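Local coordinates for CLIP-associating protein (PDB 4G3A), which tracks microtubule plus ends and stabilises dynamic microtubules, supporting mitotic spindle formation, and is represented here by its N-terminal TOG-like domain, at residues A28-I42 / K68-L80. Residues are numbered along the deposited sequence; the frame is centred on the assembly and turned at random.
Sequences AEDLVTFLSDDTNSI and KSLEAFSELIKRL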
loop_
_atom_site.group_PDB
_atom_site.type_symbol
_atom_site.label_atom_id
_atom_site.label_comp_id
_atom_site.label_asym_id
_atom_site.label_seq_id
_atom_site.Cartn_x
_atom_site.Cartn_y
_atom_site.Cartn_z
ATOM N N ALA A 28 -6.954 19.997 -7.289
ATOM C CA ALA A 28 -6.645 18.587 -7.051
ATOM C C ALA A 28 -7.485 17.681 -7.944
ATOM O O ALA A 28 -6.961 16.772 -8.584
ATOM C CB ALA A 28 -6.848 18.232 -5.589
ATOM N N GLU A 29 -8.787 17.940 -8.001
ATOM C CA GLU A 29 -9.679 17.117 -8.805
ATOM C C GLU A 29 -9.306 17.201 -10.281
ATOM O O GLU A 29 -9.293 16.196 -10.987
ATOM C CB GLU A 29 -11.135 17.536 -8.600
ATOM C CG GLU A 29 -12.148 16.480 -9.024
ATOM C CD GLU A 29 -13.564 17.022 -9.091
ATOM O OE1 GLU A 29 -13.815 18.108 -8.525
ATOM O OE2 GLU A 29 -14.425 16.363 -9.714
ATOM N N ASP A 30 -8.993 18.406 -10.745
ATOM C CA ASP A 30 -8.665 18.607 -12.150
ATOM C C ASP A 30 -7.321 18.000 -12.520
ATOM O O ASP A 30 -7.172 17.431 -13.600
ATOM C CB ASP A 30 -8.691 20.092 -12.500
ATOM C CG ASP A 30 -10.083 20.679 -12.420
ATOM O OD1 ASP A 30 -11.057 19.912 -12.594
ATOM O OD2 ASP A 30 -10.200 21.904 -12.184
ATOM N N LEU A 31 -6.347 18.124 -11.622
ATOM C CA LEU A 31 -5.043 17.493 -11.816
ATOM C C LEU A 31 -5.227 15.998 -12.084
ATOM O O LEU A 31 -4.722 15.466 -13.076
ATOM C CB LEU A 31 -4.148 17.713 -10.589
ATOM C CG LEU A 31 -2.621 17.576 -10.715
ATOM C CD1 LEU A 31 -1.967 17.425 -9.352
ATOM C CD2 LEU A 31 -2.267 16.406 -11.550
ATOM N N VAL A 32 -5.955 15.321 -11.203
ATOM C CA VAL A 32 -6.218 13.896 -11.390
ATOM C C VAL A 32 -6.913 13.621 -12.734
ATOM O O VAL A 32 -6.501 12.744 -13.494
ATOM C CB VAL A 32 -7.044 13.309 -10.229
ATOM C CG1 VAL A 32 -7.407 11.865 -10.524
ATOM C CG2 VAL A 32 -6.266 13.408 -8.924
ATOM N N THR A 33 -7.955 14.389 -13.035
ATOM C CA THR A 33 -8.640 14.256 -14.315
ATOM C C THR A 33 -7.663 14.399 -15.475
ATOM O O THR A 33 -7.681 13.609 -16.418
ATOM C CB THR A 33 -9.746 15.304 -14.467
ATOM O OG1 THR A 33 -10.781 15.044 -13.511
ATOM C CG2 THR A 33 -10.333 15.260 -15.871
ATOM N N PHE A 34 -6.808 15.408 -15.393
ATOM C CA PHE A 34 -5.834 15.685 -16.441
ATOM C C PHE A 34 -4.909 14.495 -16.663
ATOM O O PHE A 34 -4.754 14.021 -17.786
ATOM C CB PHE A 34 -5.012 16.926 -16.075
ATOM C CG PHE A 34 -3.966 17.282 -17.092
ATOM C CD1 PHE A 34 -4.246 18.195 -18.100
ATOM C CD2 PHE A 34 -2.704 16.709 -17.041
ATOM C CE1 PHE A 34 -3.285 18.530 -19.044
ATOM C CE2 PHE A 34 -1.737 17.036 -17.981
ATOM C CZ PHE A 34 -2.028 17.954 -18.980
ATOM N N LEU A 35 -4.291 14.019 -15.583
ATOM C CA LEU A 35 -3.344 12.910 -15.658
ATOM C C LEU A 35 -4.013 11.599 -16.063
ATOM O O LEU A 35 -3.358 10.699 -16.598
ATOM C CB LEU A 35 -2.639 12.724 -14.308
ATOM C CG LEU A 35 -1.740 13.874 -13.851
ATOM C CD1 LEU A 35 -1.174 13.576 -12.481
ATOM C CD2 LEU A 35 -0.621 14.115 -14.843
ATOM N N SER A 36 -5.310 11.477 -15.793
ATOM C CA SER A 36 -6.022 10.235 -16.092
ATOM C C SER A 36 -6.245 10.039 -17.592
ATOM O O SER A 36 -6.311 8.912 -18.083
ATOM C CB SER A 36 -7.355 10.194 -15.349
ATOM O OG SER A 36 -7.142 10.178 -13.946
ATOM N N ASP A 37 -6.352 11.146 -18.315
ATOM C CA ASP A 37 -6.623 11.106 -19.746
ATOM C C ASP A 37 -5.319 10.927 -20.530
ATOM O O ASP A 37 -4.484 11.828 -20.568
ATOM C CB ASP A 37 -7.327 12.403 -20.157
ATOM C CG ASP A 37 -7.853 12.366 -21.580
ATOM O OD1 ASP A 37 -7.443 11.474 -22.348
ATOM O OD2 ASP A 37 -8.675 13.240 -21.929
ATOM N N ASP A 38 -5.140 9.768 -21.159
ATOM C CA ASP A 38 -3.891 9.520 -21.878
ATOM C C ASP A 38 -3.754 10.339 -23.169
ATOM O O ASP A 38 -2.774 10.187 -23.900
ATOM C CB ASP A 38 -3.651 8.022 -22.135
ATOM C CG ASP A 38 -4.466 7.480 -23.292
ATOM O OD1 ASP A 38 -5.622 7.914 -23.473
ATOM O OD2 ASP A 38 -3.950 6.604 -24.016
ATOM N N THR A 39 -4.729 11.200 -23.457
ATOM C CA THR A 39 -4.579 12.140 -24.568
ATOM C C THR A 39 -3.949 13.436 -24.075
ATOM O O THR A 39 -3.545 14.278 -24.874
ATOM C CB THR A 39 -5.914 12.466 -25.281
ATOM O OG1 THR A 39 -6.701 13.348 -24.472
ATOM C CG2 THR A 39 -6.697 11.200 -25.574
ATOM N N ASN A 40 -3.887 13.598 -22.757
ATOM C CA ASN A 40 -3.168 14.718 -22.166
ATOM C C ASN A 40 -1.684 14.403 -22.048
ATOM O O ASN A 40 -1.303 13.255 -21.823
ATOM C CB ASN A 40 -3.750 15.080 -20.800
ATOM C CG ASN A 40 -5.135 15.688 -20.900
ATOM O OD1 ASN A 40 -5.526 16.205 -21.948
ATOM N ND2 ASN A 40 -5.884 15.637 -19.804
ATOM N N SER A 41 -0.847 15.423 -22.196
ATOM C CA SER A 41 0.601 15.231 -22.124
ATOM C C SER A 41 1.144 15.613 -20.753
ATOM O O SER A 41 0.632 16.535 -20.122
ATOM C CB SER A 41 1.295 16.066 -23.202
ATOM O OG SER A 41 2.697 16.089 -23.013
ATOM N N ILE A 42 2.173 14.904 -20.290
ATOM C CA ILE A 42 2.817 15.250 -19.024
ATOM C C ILE A 42 4.135 15.982 -19.235
ATOM O O ILE A 42 4.999 15.993 -18.353
ATOM C CB ILE A 42 3.051 14.043 -18.089
ATOM C CG1 ILE A 42 3.753 12.909 -18.823
ATOM C CG2 ILE A 42 1.742 13.556 -17.494
ATOM C CD1 ILE A 42 4.426 11.924 -17.929
ATOM N N LYS A 68 -6.583 12.912 -3.191
ATOM C CA LYS A 68 -6.373 13.267 -4.588
ATOM C C LYS A 68 -4.898 13.224 -4.950
ATOM O O LYS A 68 -4.546 12.810 -6.049
ATOM C CB LYS A 68 -6.964 14.646 -4.896
ATOM C CG LYS A 68 -8.476 14.721 -4.775
ATOM C CD LYS A 68 -9.170 14.487 -6.107
ATOM C CE LYS A 68 -9.873 13.145 -6.135
ATOM N NZ LYS A 68 -10.589 12.866 -4.850
ATOM N N SER A 69 -4.035 13.646 -4.028
ATOM C CA SER A 69 -2.600 13.520 -4.244
ATOM C C SER A 69 -2.183 12.051 -4.432
ATOM O O SER A 69 -1.341 11.746 -5.277
ATOM C CB SER A 69 -1.816 14.159 -3.102
ATOM O OG SER A 69 -1.881 13.366 -1.934
ATOM N N LEU A 70 -2.775 11.148 -3.651
ATOM C CA LEU A 70 -2.537 9.705 -3.816
ATOM C C LEU A 70 -2.985 9.245 -5.205
ATOM O O LEU A 70 -2.257 8.560 -5.917
ATOM C CB LEU A 70 -3.285 8.905 -2.748
ATOM C CG LEU A 70 -2.800 9.028 -1.303
ATOM C CD1 LEU A 70 -3.832 8.466 -0.345
ATOM C CD2 LEU A 70 -1.460 8.323 -1.125
ATOM N N GLU A 71 -4.191 9.641 -5.587
ATOM C CA GLU A 71 -4.687 9.385 -6.931
ATOM C C GLU A 71 -3.777 10.012 -7.990
ATOM O O GLU A 71 -3.547 9.424 -9.049
ATOM C CB GLU A 71 -6.118 9.910 -7.066
ATOM C CG GLU A 71 -7.126 9.137 -6.210
ATOM C CD GLU A 71 -8.536 9.711 -6.277
ATOM O OE1 GLU A 71 -9.131 9.935 -5.205
ATOM O OE2 GLU A 71 -9.050 9.942 -7.391
ATOM N N ALA A 72 -3.247 11.197 -7.697
ATOM C CA ALA A 72 -2.360 11.868 -8.637
ATOM C C ALA A 72 -1.083 11.063 -8.777
ATOM O O ALA A 72 -0.579 10.874 -9.885
ATOM C CB ALA A 72 -2.049 13.284 -8.180
ATOM N N PHE A 73 -0.556 10.593 -7.646
ATOM C CA PHE A 73 0.645 9.783 -7.679
ATOM C C PHE A 73 0.362 8.496 -8.457
ATOM O O PHE A 73 1.187 8.051 -9.248
ATOM C CB PHE A 73 1.162 9.490 -6.260
ATOM C CG PHE A 73 1.986 10.614 -5.659
ATOM C CD1 PHE A 73 3.080 11.132 -6.336
ATOM C CD2 PHE A 73 1.685 11.123 -4.404
ATOM C CE1 PHE A 73 3.848 12.157 -5.789
ATOM C CE2 PHE A 73 2.446 12.156 -3.847
ATOM C CZ PHE A 73 3.528 12.672 -4.542
ATOM N N SER A 74 -0.798 7.888 -8.234
ATOM C CA SER A 74 -1.138 6.687 -8.991
ATOM C C SER A 74 -1.067 6.952 -10.501
ATOM O O SER A 74 -0.537 6.134 -11.262
ATOM C CB SER A 74 -2.517 6.154 -8.589
ATOM O OG SER A 74 -2.420 5.316 -7.445
ATOM N N GLU A 75 -1.586 8.101 -10.933
ATOM C CA GLU A 75 -1.570 8.437 -12.359
ATOM C C GLU A 75 -0.152 8.660 -12.896
ATOM O O GLU A 75 0.174 8.205 -13.989
ATOM C CB GLU A 75 -2.475 9.643 -12.655
ATOM C CG GLU A 75 -3.942 9.362 -12.380
ATOM C CD GLU A 75 -4.435 8.096 -13.067
ATOM O OE1 GLU A 75 -4.092 7.874 -14.253
ATOM O OE2 GLU A 75 -5.164 7.313 -12.417
ATOM N N LEU A 76 0.693 9.330 -12.118
ATOM C CA LEU A 76 2.106 9.485 -12.483
ATOM C C LEU A 76 2.819 8.135 -12.555
ATOM O O LEU A 76 3.626 7.891 -13.460
ATOM C CB LEU A 76 2.834 10.397 -11.489
ATOM C CG LEU A 76 2.379 11.859 -11.446
ATOM C CD1 LEU A 76 2.934 12.568 -10.217
ATOM C CD2 LEU A 76 2.786 12.588 -12.721
ATOM N N ILE A 77 2.521 7.256 -11.597
ATOM C CA ILE A 77 3.100 5.921 -11.606
ATOM C C ILE A 77 2.716 5.213 -12.898
ATOM O O ILE A 77 3.562 4.617 -13.558
ATOM C CB ILE A 77 2.616 5.082 -10.409
ATOM C CG1 ILE A 77 3.241 5.590 -9.114
ATOM C CG2 ILE A 77 2.956 3.613 -10.601
ATOM C CD1 ILE A 77 2.444 5.194 -7.907
ATOM N N LYS A 78 1.434 5.272 -13.253
ATOM C CA LYS A 78 0.963 4.633 -14.477
ATOM C C LYS A 78 1.661 5.185 -15.717
ATOM O O LYS A 78 2.030 4.427 -16.610
ATOM C CB LYS A 78 -0.549 4.778 -14.616
ATOM C CG LYS A 78 -1.328 4.011 -13.580
ATOM C CD LYS A 78 -2.792 4.339 -13.686
ATOM C CE LYS A 78 -3.513 3.988 -12.409
ATOM N NZ LYS A 78 -4.944 4.375 -12.524
ATOM N N ARG A 79 1.855 6.500 -15.765
ATOM C CA ARG A 79 2.511 7.129 -16.912
ATOM C C ARG A 79 4.022 6.951 -16.896
ATOM O O ARG A 79 4.644 6.819 -17.951
ATOM C CB ARG A 79 2.217 8.629 -16.956
ATOM C CG ARG A 79 0.786 8.985 -17.233
ATOM C CD ARG A 79 0.664 10.474 -17.344
ATOM N NE ARG A 79 -0.675 10.877 -17.744
ATOM C CZ ARG A 79 -0.999 11.286 -18.965
ATOM N NH1 ARG A 79 -0.078 11.357 -19.922
ATOM N NH2 ARG A 79 -2.251 11.628 -19.226
ATOM N N LEU A 80 4.611 6.973 -15.702
ATOM C CA LEU A 80 6.069 6.994 -15.568
ATOM C C LEU A 80 6.695 5.611 -15.463
ATOM O O LEU A 80 7.856 5.420 -15.826
ATOM C CB LEU A 80 6.482 7.823 -14.356
ATOM C CG LEU A 80 6.863 9.276 -14.621
ATOM C CD1 LEU A 80 5.838 9.936 -15.513
ATOM C CD2 LEU A 80 7.017 10.029 -13.313
#
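Leu35 is the knob of this contact, seated in a hole made by Ala72, Glu75, Leu76 and Arg79 on helix 63-80. The backbone sets its CB against Glu75 CB at 3.5 Å, and with CG anti to the carbonyl carbon (chi1 -65°) CD1 passes over Ala72 to meet Leu76 CG at 4.1 Å. Small Ala72 supplies the hollow: one turn earlier Val32 also drops in beside it, CG2 resting 3.4 Å from Lys68 O. Near the start of the interface Ala28 is slight enough for its CB to lie 3.7 Å from Lys68 CB, while the lysine bends away and its NZ makes a salt bridge, its hydrogen bond weak, with Glu71 OE1. Beyond the helix end the chain turns back around Arg79, whose long, extended side chain carries the guanidinium to backbone carbonyls. NE and NH2 grip Leu35 O side-on, NE at 2.9 Å on an in-plane lone pair and NH2 from above the carbonyl plane; NH1 donates to Asn40 O at 3.0 Å. Ile42 CG2 packs on the aliphatic stem, 3.3 Å from Arg79 CD. A leucine in place of Arg79 would probably leave the carbonyls of Leu35 and Asn40 without these donors and the loop less firmly held. Segments 28-36 and 68-80, near-parallel at 17° with axes approaching to 9.0 Å, pack as neighbours in the HEAT-repeat solenoid of a TOG domain.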